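Local coordinates for hypothetical Thioesterase Protein SP_1851 (Streptococcus pneumoniae serotype 4, PDB 4XY5) that probably hydrolyses acyl-coenzyme A thioesters, as a hotdog-fold thioesterase of the PaaI type, here in a form altered by one engineered substitution, at residues G26-T31 with A55-L60; G69-S74 with F121-T126; Y78-K83 with E112-C117; D86-K91 with V106-Q111. The protein carries 1 engineered substitution. All coordinates share one frame; numbering follows the deposited sequence.

Interaction 1: residues G26-T31 with A55-L60. Engineered in segment 55-60: Ala55 (natural residue Asp).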
loop_
_atom_site.group_PDB
_atom_site.type_symbol
_atom_site.label_atom_id
_atom_site.label_comp_id
_atom_site.label_asym_id
_atom_site.label_seq_id
_atom_site.Cartn_x
_atom_site.Cartn_y
_atom_site.Cartn_z
ATOM N N GLY A 26 -5.751 -18.902 -12.698
ATOM C CA GLY A 26 -5.346 -17.612 -12.173
ATOM C C GLY A 26 -6.355 -16.503 -12.389
ATOM O O GLY A 26 -6.035 -15.336 -12.214
ATOM N N HIS A 27 -7.577 -16.868 -12.751
ATOM C CA HIS A 27 -8.624 -15.889 -13.008
ATOM C C HIS A 27 -9.897 -16.332 -12.323
ATOM O O HIS A 27 -10.353 -17.452 -12.523
ATOM C CB HIS A 27 -8.865 -15.727 -14.507
ATOM C CG HIS A 27 -7.685 -15.175 -15.240
ATOM N ND1 HIS A 27 -6.568 -15.932 -15.524
ATOM C CD2 HIS A 27 -7.433 -13.936 -15.720
ATOM C CE1 HIS A 27 -5.685 -15.186 -16.162
ATOM N NE2 HIS A 27 -6.183 -13.970 -16.293
ATOM N N VAL A 28 -10.459 -15.440 -11.513
ATOM C CA VAL A 28 -11.600 -15.760 -10.678
ATOM C C VAL A 28 -12.629 -14.650 -10.793
ATOM O O VAL A 28 -12.273 -13.479 -10.821
ATOM C CB VAL A 28 -11.168 -15.932 -9.201
ATOM C CG1 VAL A 28 -12.387 -15.986 -8.280
ATOM C CG2 VAL A 28 -10.295 -17.174 -9.043
ATOM N N VAL A 29 -13.899 -15.020 -10.903
ATOM C CA VAL A 29 -15.001 -14.063 -10.837
ATOM C C VAL A 29 -16.068 -14.592 -9.872
ATOM O O VAL A 29 -16.578 -15.701 -10.052
ATOM C CB VAL A 29 -15.647 -13.825 -12.219
ATOM C CG1 VAL A 29 -16.855 -12.905 -12.090
ATOM C CG2 VAL A 29 -14.630 -13.252 -13.199
ATOM N N VAL A 30 -16.398 -13.792 -8.857
ATOM C CA VAL A 30 -17.400 -14.163 -7.851
ATOM C C VAL A 30 -18.371 -13.005 -7.691
ATOM O O VAL A 30 -17.945 -11.852 -7.672
ATOM C CB VAL A 30 -16.751 -14.494 -6.486
ATOM C CG1 VAL A 30 -17.816 -14.749 -5.412
ATOM C CG2 VAL A 30 -15.803 -15.683 -6.614
ATOM N N THR A 31 -19.668 -13.299 -7.577
ATOM C CA THR A 31 -20.646 -12.249 -7.331
ATOM C C THR A 31 -21.256 -12.399 -5.932
ATOM O O THR A 31 -21.256 -13.487 -5.354
ATOM C CB THR A 31 -21.761 -12.237 -8.391
ATOM O OG1 THR A 31 -22.504 -13.458 -8.325
ATOM C CG2 THR A 31 -21.165 -12.062 -9.787
ATOM N N ALA A 55 -9.872 -10.225 -0.608
ATOM C CA ALA A 55 -8.878 -11.161 -0.080
ATOM C C ALA A 55 -9.276 -12.609 -0.313
ATOM O O ALA A 55 -8.434 -13.459 -0.621
ATOM C CB ALA A 55 -8.648 -10.921 1.407
ATOM N N GLN A 56 -10.558 -12.898 -0.137
ATOM C CA GLN A 56 -11.047 -14.240 -0.407
ATOM C C GLN A 56 -10.843 -14.601 -1.886
ATOM O O GLN A 56 -10.342 -15.685 -2.221
ATOM C CB GLN A 56 -12.514 -14.341 -0.017
ATOM C CG GLN A 56 -13.118 -15.726 -0.193
ATOM C CD GLN A 56 -12.563 -16.748 0.785
ATOM O OE1 GLN A 56 -11.722 -16.439 1.633
ATOM N NE2 GLN A 56 -13.032 -17.983 0.663
ATOM N N ILE A 57 -11.170 -13.668 -2.773
ATOM C CA ILE A 57 -11.012 -13.930 -4.202
ATOM C C ILE A 57 -9.523 -14.051 -4.555
ATOM O O ILE A 57 -9.144 -14.868 -5.390
ATOM C CB ILE A 57 -11.734 -12.848 -5.067
ATOM C CG1 ILE A 57 -13.174 -13.290 -5.366
ATOM C CG2 ILE A 57 -11.032 -12.635 -6.413
ATOM C CD1 ILE A 57 -14.013 -13.638 -4.125
ATOM N N SER A 58 -8.662 -13.294 -3.880
ATOM C CA SER A 58 -7.224 -13.446 -4.103
ATOM C C SER A 58 -6.766 -14.855 -3.728
ATOM O O SER A 58 -5.943 -15.467 -4.420
ATOM C CB SER A 58 -6.429 -12.407 -3.304
ATOM O OG SER A 58 -5.026 -12.557 -3.532
ATOM N N GLY A 59 -7.294 -15.367 -2.625
ATOM C CA GLY A 59 -6.963 -16.718 -2.199
ATOM C C GLY A 59 -7.450 -17.738 -3.214
ATOM O O GLY A 59 -6.738 -18.692 -3.532
ATOM N N LEU A 60 -8.656 -17.527 -3.730
ATOM C CA LEU A 60 -9.203 -18.406 -4.766
ATOM C C LEU A 60 -8.342 -18.370 -6.030
ATOM O O LEU A 60 -8.171 -19.388 -6.701
ATOM C CB LEU A 60 -10.651 -18.031 -5.089
ATOM C CG LEU A 60 -11.695 -18.320 -3.990
ATOM C CD1 LEU A 60 -13.013 -17.703 -4.371
ATOM C CD2 LEU A 60 -11.863 -19.814 -3.748
#

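Interaction 2: residues G69-S74 with F121-T126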
loop_
_atom_site.group_PDB
_atom_site.type_symbol
_atom_site.label_atom_id
_atom_site.label_comp_id
_atom_site.label_asym_id
_atom_site.label_seq_id
_atom_site.Cartn_x
_atom_site.Cartn_y
_atom_site.Cartn_z
ATOM N N GLY A 69 -1.239 -20.687 -0.403
ATOM C CA GLY A 69 -0.573 -19.446 -0.074
ATOM C C GLY A 69 -1.197 -18.628 1.032
ATOM O O GLY A 69 -2.314 -18.894 1.480
ATOM N N VAL A 70 -0.453 -17.609 1.455
ATOM C CA VAL A 70 -0.873 -16.700 2.506
ATOM C C VAL A 70 -0.556 -15.273 2.056
ATOM O O VAL A 70 0.428 -15.048 1.355
ATOM C CB VAL A 70 -0.164 -17.027 3.847
ATOM C CG1 VAL A 70 1.345 -16.943 3.686
ATOM C CG2 VAL A 70 -0.645 -16.115 4.966
ATOM N N THR A 71 -1.409 -14.324 2.423
ATOM C CA THR A 71 -1.171 -12.918 2.095
ATOM C C THR A 71 -0.064 -12.336 2.969
ATOM O O THR A 71 -0.081 -12.500 4.189
ATOM C CB THR A 71 -2.458 -12.086 2.261
ATOM O OG1 THR A 71 -3.539 -12.745 1.589
ATOM C CG2 THR A 71 -2.282 -10.693 1.665
ATOM N N LEU A 72 0.902 -11.670 2.332
ATOM C CA LEU A 72 1.971 -10.955 3.022
ATOM C C LEU A 72 1.602 -9.500 3.230
ATOM O O LEU A 72 1.914 -8.891 4.253
ATOM C CB LEU A 72 3.280 -10.999 2.223
ATOM C CG LEU A 72 4.197 -12.209 2.279
ATOM C CD1 LEU A 72 5.412 -11.930 1.402
ATOM C CD2 LEU A 72 4.610 -12.466 3.709
ATOM N N GLN A 73 0.965 -8.942 2.213
ATOM C CA GLN A 73 0.705 -7.521 2.180
ATOM C C GLN A 73 -0.429 -7.233 1.234
ATOM O O GLN A 73 -0.558 -7.869 0.202
ATOM C CB GLN A 73 1.978 -6.770 1.742
ATOM C CG GLN A 73 1.936 -5.282 1.968
ATOM C CD GLN A 73 1.176 -4.537 0.897
ATOM O OE1 GLN A 73 1.010 -5.018 -0.225
ATOM N NE2 GLN A 73 0.730 -3.332 1.237
ATOM N N SER A 74 -1.259 -6.258 1.567
ATOM C CA SER A 74 -2.270 -5.866 0.607
ATOM C C SER A 74 -2.502 -4.369 0.642
ATOM O O SER A 74 -2.396 -3.750 1.698
ATOM C CB SER A 74 -3.585 -6.590 0.877
ATOM O OG SER A 74 -4.531 -6.206 -0.101
ATOM N N PHE A 121 -2.811 -7.719 -3.987
ATOM C CA PHE A 121 -2.358 -8.629 -2.951
ATOM C C PHE A 121 -1.011 -9.246 -3.265
ATOM O O PHE A 121 -0.809 -9.742 -4.364
ATOM C CB PHE A 121 -3.384 -9.745 -2.773
ATOM C CG PHE A 121 -4.640 -9.286 -2.143
ATOM C CD1 PHE A 121 -4.844 -9.456 -0.784
ATOM C CD2 PHE A 121 -5.621 -8.671 -2.899
ATOM C CE1 PHE A 121 -6.018 -9.025 -0.191
ATOM C CE2 PHE A 121 -6.790 -8.242 -2.300
ATOM C CZ PHE A 121 -6.972 -8.415 -0.954
ATOM N N THR A 122 -0.105 -9.208 -2.288
ATOM C CA THR A 122 1.180 -9.875 -2.388
ATOM C C THR A 122 1.113 -11.138 -1.558
ATOM O O THR A 122 1.120 -11.085 -0.330
ATOM C CB THR A 122 2.336 -8.975 -1.904
ATOM O OG1 THR A 122 2.341 -7.774 -2.679
ATOM C CG2 THR A 122 3.665 -9.677 -2.091
ATOM N N MET A 123 1.028 -12.273 -2.242
ATOM C CA MET A 123 0.851 -13.555 -1.577
ATOM C C MET A 123 2.163 -14.327 -1.541
ATOM O O MET A 123 2.936 -14.290 -2.488
ATOM C CB MET A 123 -0.226 -14.387 -2.283
ATOM C CG MET A 123 -1.456 -13.608 -2.752
ATOM S SD MET A 123 -2.687 -13.224 -1.477
ATOM C CE MET A 123 -3.316 -14.860 -1.059
ATOM N N PHE A 124 2.398 -15.025 -0.438
ATOM C CA PHE A 124 3.560 -15.891 -0.294
ATOM C C PHE A 124 3.136 -17.328 -0.588
ATOM O O PHE A 124 2.252 -17.866 0.077
ATOM C CB PHE A 124 4.145 -15.764 1.115
ATOM C CG PHE A 124 5.405 -16.559 1.331
ATOM C CD1 PHE A 124 6.611 -16.124 0.811
ATOM C CD2 PHE A 124 5.382 -17.730 2.070
ATOM C CE1 PHE A 124 7.773 -16.851 1.014
ATOM C CE2 PHE A 124 6.538 -18.459 2.278
ATOM C CZ PHE A 124 7.733 -18.022 1.751
ATOM N N VAL A 125 3.738 -17.927 -1.613
ATOM C CA VAL A 125 3.423 -19.301 -1.988
ATOM C C VAL A 125 4.030 -20.257 -0.968
ATOM O O VAL A 125 5.245 -20.280 -0.776
ATOM C CB VAL A 125 3.946 -19.648 -3.399
ATOM C CG1 VAL A 125 3.440 -21.021 -3.831
ATOM C CG2 VAL A 125 3.533 -18.580 -4.407
ATOM N N THR A 126 3.185 -21.036 -0.305
ATOM C CA THR A 126 3.655 -21.936 0.740
ATOM C C THR A 126 3.910 -23.346 0.204
ATOM O O THR A 126 4.803 -24.052 0.686
ATOM C CB THR A 126 2.656 -21.999 1.904
ATOM O OG1 THR A 126 1.375 -22.411 1.415
ATOM C CG2 THR A 126 2.511 -20.630 2.553
HETATM O O HOH W 1 0.330 -5.728 -2.444
#

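Interaction 3: residues Y78-K83 with E112-C117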
loop_
_atom_site.group_PDB
_atom_site.type_symbol
_atom_site.label_atom_id
_atom_site.label_comp_id
_atom_site.label_asym_id
_atom_site.label_seq_id
_atom_site.Cartn_x
_atom_site.Cartn_y
_atom_site.Cartn_z
ATOM N N TYR A 78 -10.443 2.685 -2.301
ATOM C CA TYR A 78 -11.894 2.754 -2.335
ATOM C C TYR A 78 -12.358 3.897 -3.235
ATOM O O TYR A 78 -11.974 5.052 -3.040
ATOM C CB TYR A 78 -12.434 2.910 -0.920
ATOM C CG TYR A 78 -12.048 1.764 -0.002
ATOM C CD1 TYR A 78 -12.788 0.590 0.024
ATOM C CD2 TYR A 78 -10.934 1.858 0.836
ATOM C CE1 TYR A 78 -12.444 -0.458 0.862
ATOM C CE2 TYR A 78 -10.582 0.802 1.694
ATOM C CZ TYR A 78 -11.342 -0.349 1.697
ATOM O OH TYR A 78 -11.007 -1.403 2.548
ATOM N N LEU A 79 -13.186 3.561 -4.219
ATOM C CA LEU A 79 -13.505 4.482 -5.311
ATOM C C LEU A 79 -14.926 5.023 -5.254
ATOM O O LEU A 79 -15.185 6.189 -5.558
ATOM C CB LEU A 79 -13.297 3.777 -6.652
ATOM C CG LEU A 79 -11.927 3.111 -6.805
ATOM C CD1 LEU A 79 -11.777 2.556 -8.195
ATOM C CD2 LEU A 79 -10.842 4.109 -6.511
ATOM N N LYS A 80 -15.850 4.155 -4.892
ATOM C CA LYS A 80 -17.270 4.482 -4.932
ATOM C C LYS A 80 -17.953 3.598 -3.921
ATOM O O LYS A 80 -17.574 2.441 -3.758
ATOM C CB LYS A 80 -17.841 4.265 -6.338
ATOM C CG LYS A 80 -19.372 4.329 -6.443
ATOM C CD LYS A 80 -19.815 4.285 -7.910
ATOM C CE LYS A 80 -21.325 4.121 -8.058
ATOM N NZ LYS A 80 -22.083 5.190 -7.346
ATOM N N ALA A 81 -18.936 4.147 -3.217
ATOM C CA ALA A 81 -19.609 3.391 -2.166
ATOM C C ALA A 81 -20.369 2.190 -2.713
ATOM O O ALA A 81 -20.979 2.262 -3.776
ATOM C CB ALA A 81 -20.562 4.296 -1.397
ATOM N N GLY A 82 -20.322 1.082 -1.978
ATOM C CA GLY A 82 -21.265 0.001 -2.196
ATOM C C GLY A 82 -22.505 0.283 -1.361
ATOM O O GLY A 82 -22.409 0.858 -0.277
ATOM N N LYS A 83 -23.670 -0.115 -1.863
ATOM C CA LYS A 83 -24.929 0.150 -1.160
ATOM C C LYS A 83 -25.732 -1.126 -0.937
ATOM O O LYS A 83 -25.535 -2.114 -1.636
ATOM C CB LYS A 83 -25.779 1.153 -1.945
ATOM C CG LYS A 83 -25.037 2.396 -2.406
ATOM C CD LYS A 83 -24.684 3.325 -1.254
ATOM C CE LYS A 83 -25.919 3.734 -0.470
ATOM N NZ LYS A 83 -25.579 4.603 0.697
ATOM N N GLU A 112 -24.140 -1.850 -12.098
ATOM C CA GLU A 112 -24.174 -0.801 -13.119
ATOM C C GLU A 112 -22.819 -0.656 -13.806
ATOM O O GLU A 112 -22.605 0.265 -14.595
ATOM C CB GLU A 112 -24.575 0.542 -12.503
ATOM C CG GLU A 112 -25.876 0.512 -11.712
ATOM C CD GLU A 112 -27.092 0.274 -12.581
ATOM O OE1 GLU A 112 -27.029 0.572 -13.792
ATOM O OE2 GLU A 112 -28.115 -0.215 -12.055
ATOM N N GLY A 113 -21.897 -1.557 -13.487
ATOM C CA GLY A 113 -20.570 -1.533 -14.077
ATOM C C GLY A 113 -19.671 -0.442 -13.523
ATOM O O GLY A 113 -18.588 -0.180 -14.061
ATOM N N ARG A 114 -20.109 0.203 -12.447
ATOM C CA ARG A 114 -19.309 1.245 -11.818
ATOM C C ARG A 114 -18.222 0.637 -10.933
ATOM O O ARG A 114 -18.468 -0.337 -10.232
ATOM C CB ARG A 114 -20.188 2.182 -10.986
ATOM C CG ARG A 114 -21.335 2.830 -11.748
ATOM C CD ARG A 114 -20.860 3.448 -13.049
ATOM N NE ARG A 114 -19.804 4.440 -12.852
ATOM C CZ ARG A 114 -20.008 5.685 -12.431
ATOM N NH1 ARG A 114 -21.234 6.104 -12.150
ATOM N NH2 ARG A 114 -18.980 6.513 -12.290
ATOM N N ASN A 115 -17.027 1.221 -10.958
ATOM C CA ASN A 115 -15.922 0.752 -10.118
ATOM C C ASN A 115 -16.121 1.067 -8.640
ATOM O O ASN A 115 -16.261 2.228 -8.270
ATOM C CB ASN A 115 -14.600 1.369 -10.592
ATOM C CG ASN A 115 -14.157 0.835 -11.934
ATOM O OD1 ASN A 115 -14.470 -0.294 -12.304
ATOM N ND2 ASN A 115 -13.421 1.651 -12.674
ATOM N N VAL A 116 -16.108 0.041 -7.788
ATOM C CA VAL A 116 -16.276 0.245 -6.348
ATOM C C VAL A 116 -14.932 0.315 -5.596
ATOM O O VAL A 116 -14.689 1.251 -4.815
ATOM C CB VAL A 116 -17.159 -0.870 -5.753
ATOM C CG1 VAL A 116 -17.298 -0.712 -4.243
ATOM C CG2 VAL A 116 -18.527 -0.828 -6.406
ATOM N N CYS A 117 -14.058 -0.659 -5.820
ATOM C CA CYS A 117 -12.740 -0.626 -5.180
ATOM C C CYS A 117 -11.767 -1.514 -5.957
ATOM O O CYS A 117 -12.195 -2.336 -6.760
ATOM C CB CYS A 117 -12.830 -1.057 -3.711
ATOM S SG CYS A 117 -13.327 -2.785 -3.466
#

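Interaction 4: residues D86-K91 with V106-Q111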
loop_
_atom_site.group_PDB
_atom_site.type_symbol
_atom_site.label_atom_id
_atom_site.label_comp_id
_atom_site.label_asym_id
_atom_site.label_seq_id
_atom_site.Cartn_x
_atom_site.Cartn_y
_atom_site.Cartn_z
ATOM N N ASP A 86 -26.838 -3.802 -3.734
ATOM C CA ASP A 86 -25.909 -3.845 -4.864
ATOM C C ASP A 86 -25.512 -5.287 -5.112
ATOM O O ASP A 86 -25.365 -6.061 -4.171
ATOM C CB ASP A 86 -24.635 -3.020 -4.611
ATOM C CG ASP A 86 -24.820 -1.534 -4.846
ATOM O OD1 ASP A 86 -25.895 -1.116 -5.335
ATOM O OD2 ASP A 86 -23.864 -0.777 -4.547
ATOM N N VAL A 87 -25.339 -5.656 -6.377
ATOM C CA VAL A 87 -24.671 -6.904 -6.692
ATOM C C VAL A 87 -23.245 -6.538 -7.076
ATOM O O VAL A 87 -23.030 -5.738 -7.989
ATOM C CB VAL A 87 -25.364 -7.669 -7.825
ATOM C CG1 VAL A 87 -24.547 -8.909 -8.216
ATOM C CG2 VAL A 87 -26.766 -8.050 -7.394
ATOM N N LEU A 88 -22.287 -7.080 -6.331
ATOM C CA LEU A 88 -20.878 -6.784 -6.555
ATOM C C LEU A 88 -20.216 -7.920 -7.302
ATOM O O LEU A 88 -20.331 -9.083 -6.913
ATOM C CB LEU A 88 -20.161 -6.549 -5.222
ATOM C CG LEU A 88 -20.741 -5.439 -4.359
ATOM C CD1 LEU A 88 -19.897 -5.229 -3.095
ATOM C CD2 LEU A 88 -20.855 -4.163 -5.166
ATOM N N THR A 89 -19.516 -7.578 -8.375
ATOM C CA THR A 89 -18.733 -8.553 -9.111
ATOM C C THR A 89 -17.269 -8.360 -8.751
ATOM O O THR A 89 -16.718 -7.300 -8.970
ATOM C CB THR A 89 -18.926 -8.410 -10.621
ATOM O OG1 THR A 89 -20.317 -8.578 -10.928
ATOM C CG2 THR A 89 -18.117 -9.473 -11.364
ATOM N N ILE A 90 -16.676 -9.413 -8.204
ATOM C CA ILE A 90 -15.312 -9.409 -7.700
ATOM C C ILE A 90 -14.469 -10.209 -8.669
ATOM O O ILE A 90 -14.639 -11.420 -8.788
ATOM C CB ILE A 90 -15.223 -10.049 -6.297
ATOM C CG1 ILE A 90 -16.405 -9.607 -5.437
ATOM C CG2 ILE A 90 -13.855 -9.734 -5.626
ATOM C CD1 ILE A 90 -16.859 -10.688 -4.442
ATOM N N LYS A 91 -13.576 -9.526 -9.371
ATOM C CA LYS A 91 -12.729 -10.173 -10.367
ATOM C C LYS A 91 -11.290 -10.129 -9.916
ATOM O O LYS A 91 -10.745 -9.048 -9.726
ATOM C CB LYS A 91 -12.857 -9.476 -11.722
ATOM C CG LYS A 91 -14.281 -9.415 -12.258
ATOM C CD LYS A 91 -14.305 -8.794 -13.656
ATOM C CE LYS A 91 -15.665 -8.986 -14.320
ATOM N NZ LYS A 91 -15.627 -8.547 -15.747
ATOM N N VAL A 106 -7.282 -7.404 -7.760
ATOM C CA VAL A 106 -8.703 -7.721 -7.571
ATOM C C VAL A 106 -9.511 -6.446 -7.696
ATOM O O VAL A 106 -9.180 -5.446 -7.070
ATOM C CB VAL A 106 -8.971 -8.381 -6.209
ATOM C CG1 VAL A 106 -10.464 -8.732 -6.069
ATOM C CG2 VAL A 106 -8.098 -9.628 -6.045
ATOM N N ASP A 107 -10.563 -6.484 -8.513
ATOM C CA ASP A 107 -11.347 -5.284 -8.812
ATOM C C ASP A 107 -12.800 -5.582 -8.527
ATOM O O ASP A 107 -13.271 -6.646 -8.885
ATOM C CB ASP A 107 -11.172 -4.866 -10.277
ATOM C CG ASP A 107 -9.709 -4.613 -10.648
ATOM O OD1 ASP A 107 -9.007 -3.879 -9.912
ATOM O OD2 ASP A 107 -9.253 -5.168 -11.668
ATOM N N ILE A 108 -13.505 -4.660 -7.879
ATOM C CA ILE A 108 -14.926 -4.845 -7.655
ATOM C C ILE A 108 -15.736 -3.788 -8.395
ATOM O O ILE A 108 -15.437 -2.590 -8.314
ATOM C CB ILE A 108 -15.288 -4.812 -6.152
ATOM C CG1 ILE A 108 -14.556 -5.940 -5.411
ATOM C CG2 ILE A 108 -16.803 -4.935 -5.986
ATOM C CD1 ILE A 108 -15.020 -6.115 -3.912
ATOM N N THR A 109 -16.746 -4.255 -9.129
ATOM C CA THR A 109 -17.684 -3.387 -9.838
ATOM C C THR A 109 -19.107 -3.671 -9.356
ATOM O O THR A 109 -19.389 -4.765 -8.869
ATOM C CB THR A 109 -17.608 -3.597 -11.364
ATOM O OG1 THR A 109 -17.813 -4.983 -11.661
ATOM C CG2 THR A 109 -16.236 -3.182 -11.887
ATOM N N ASN A 110 -20.010 -2.701 -9.482
ATOM C CA ASN A 110 -21.393 -2.977 -9.099
ATOM C C ASN A 110 -22.212 -3.360 -10.321
ATOM O O ASN A 110 -21.667 -3.466 -11.416
ATOM C CB ASN A 110 -22.025 -1.793 -8.348
ATOM C CG ASN A 110 -22.144 -0.539 -9.192
ATOM O OD1 ASN A 110 -22.058 -0.585 -10.416
ATOM N ND2 ASN A 110 -22.360 0.597 -8.530
ATOM N N GLN A 111 -23.519 -3.557 -10.127
ATOM C CA GLN A 111 -24.397 -4.083 -11.174
ATOM C C GLN A 111 -24.586 -3.085 -12.313
ATOM O O GLN A 111 -25.120 -3.438 -13.363
ATOM C CB GLN A 111 -25.765 -4.484 -10.586
ATOM C CG GLN A 111 -26.619 -3.327 -10.093
ATOM C CD GLN A 111 -26.172 -2.798 -8.745
ATOM O OE1 GLN A 111 -25.421 -3.459 -8.027
ATOM N NE2 GLN A 111 -26.620 -1.598 -8.396
HETATM O O HOH W 2 -22.251 0.903 -5.703
HETATM O O HOH W 3 -15.274 -6.268 -11.287
HETATM O O HOH W 4 -8.776 -7.918 -11.621
#

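Interaction 1: residues G26-T31 with A55-L60
Val30 and Ile57 make the tight part of this contact: CD1 of Ile57 comes within 3.7 Å of CG2 of Val30 and lies about as near to its CB, so the isoleucine tip rests in the angle between the valine branch and its root. The Ile57 side chain slants across the valine instead of lining up with it. Its chi1 of -91° lies well away from a relaxed staggered value, a mild strain accepted in the packing. Two residues earlier on the strand, Val28 divides its methyls between residues one helical turn apart. CG1, anti to the backbone N (chi1 168°), stands 4.0 Å from CG1 of Ile57, while CG2 leans on the end of the helical segment, 3.8 Å from the carbonyl carbon of Leu60. Leu60 closes the row more loosely, with CD1 4.1 Å from CG2 of Val30. No hydrogen bond crosses between the segments; the meeting is purely apolar and buried.

The other side of the strand is looser. His27, Val29 and Thr31 point away from the helix and are partly exposed, and Val29 and Thr31 lie against strand 19-24. The helix has no such loose side at Gln56 and the engineered Ala55: both are buried against His46 of the second subunit, whose NE2 is hydrogen-bonded to Gln56 OE1.

This is the helix-on-sheet core of a hotdog fold. The strand runs roughly antiparallel to the helix, at 142° between their directions with 8.3 Å between axes; strand 27-33 is flanked by strands 19-24 and 87-97, and Ile57 also reaches Ile90 on the latter.

Interaction 2: residues G69-S74 with F121-T126
Gly69-Ser74 and Phe121-Thr126 form an antiparallel strand pair interrupted by a classic beta bulge, in which Leu72 and Gln73 both face Thr122, within the sheet of the hotdog fold.

Backbone bonds come first. Val70 and Phe124 exchange two, the shorter from Phe124 N to Val70 O at 2.7 Å. At the bulge, Thr122 O takes a bond from Leu72 N, 2.7 Å, and a weak one from Gln73 N; beyond it Thr122 N returns to Gln73 O. The extra residue moves the register on by one, which brings Ser74 opposite Phe121. Strand 68-78 is outermost within the chain, but Gln73 and Ser74 pair in an antiparallel ladder with a strand of the second subunit, so the sheet runs on.

Apolar contacts gather where Leu72 sits against Phe124: CG of the leucine is 3.7 Å from CB of the phenylalanine, whose ring leads away because its CG is anti to the backbone N (chi1 -176°). On the same face CG1 of Val70 meets the edge of that ring.

Mixed contacts line the face turned to helix 47-64. Thr71 OG1 lies 3.2 Å from the sulfur SD of Met123, and Thr71 CG2 meets the Phe121 ring edge-on, in its plane. Ser74 OG, hydrogen-bonded to Thr120 O, is held over one face of that ring, offset toward the rim, with CE1 of Phe121 3.2 Å away.

Interaction 3: residues Y78-K83 with E112-C117
Val116 O is gripped by two successive backbone amides, Leu79 N at 2.8 Å and Lys80 N at 3.1 Å. Both donors come from the same face of the carbonyl plane, and the Leu79 N is tilted 29° out of it. The double grip fixes the chain where it leaves strand 68-78, just past the non-hydrogen-bonded pair of Tyr78 with Cys117.

CD1 of the Tyr78 ring lies 4.1 Å from CB of Cys117, in an oblique approach; the tyrosine hydroxyl is hydrogen-bonded to Gly47 O. Leu79 and Asn115 lie side by side and point the same way, the leucine CD1 being 3.9 Å from CB of Asn115. Lys80 is extended as far as CE, CG anti to N (chi1 169°), and bends only at its amino end; it crosses Arg114 at about a right angle, with its CE 3.7 Å from CB of Arg114. The aliphatic part of the lysine does the touching, while the like charges stay apart, Lys80 NZ 5.0 Å from Arg114 NH1. CG1 of Val116 presses on the backbone instead, 3.2 Å from Lys80 O, and its branch reaches toward Gly82.

Across the strand, Val116 and Cys117 also both face Ile108, forming a classic beta bulge, and Leu50 of helix 47-64 touches both. The arrangement is that of a connecting loop pinned against the bulged start of strand 115-127, inside the antiparallel hotdog sheet.

Interaction 4: residues D86-K91 with V106-Q111
Asp86 and Gln111 open the contact with a side-chain bridge. Gln111 NE2 donates to Asp86 OD1 at 3.2 Å, approaching from above the carboxylate plane, while the other oxygen, OD2, accepts from Lys83 N and, through a water, is linked to ND2 of Asn110, whose OD1 accepts from Arg114 N. The same glutamine turns back on the next residue: Val87 N reaches its OE1 at 2.7 Å, so one amide group is held at both ends. CG of Gln111 sits between backbone N and carbonyl carbon (chi1 68°), which folds the chain over the start of the strand.

At Leu88, CB packs 3.8 Å from CG2 of Ile108. Thr89 exchanges a pair of backbone bonds with Thr109, and a water also joins Thr89 O to Thr109 OG1. Ile90 lies alongside Ile108, and its CG2 meets CG1 of Val106 at 3.6 Å. Lys91 closes the ladder with Asp107: Lys91 N to Asp107 O is 2.9 Å and almost straight, at 179°.

The pair is the open half of the hairpin of strands 87-97 and 101-109; Leu88, Ile90, Val106 and Ile108 face helix 47-64, with strands 27-33 and 115-127 as the outer neighbours.

Interaction 1 is the buried one, apolar throughout, and joins helix 47-64 to the sheet; the others are partly buried: interactions 2 and 4 are strand ladders, and interaction 3 ties a loop to a strand. Interactions 1 and 4 meet where strands 27-33 and 87-97 lie side by side, with a probable hydrogen bond between Val30 O and Ile90 N. Interactions 3 and 4 adjoin, with centres about 8 Å apart, through strands 101-109 and 115-127. Interaction 2 holds the other end of strand 115-127 and the edge of the sheet within this chain, where the second subunit extends it; no other chain of the assembly touches interaction 4. Polar side chains bridge segments 86-91 and 106-111 but not segments 26-31 and 55-60.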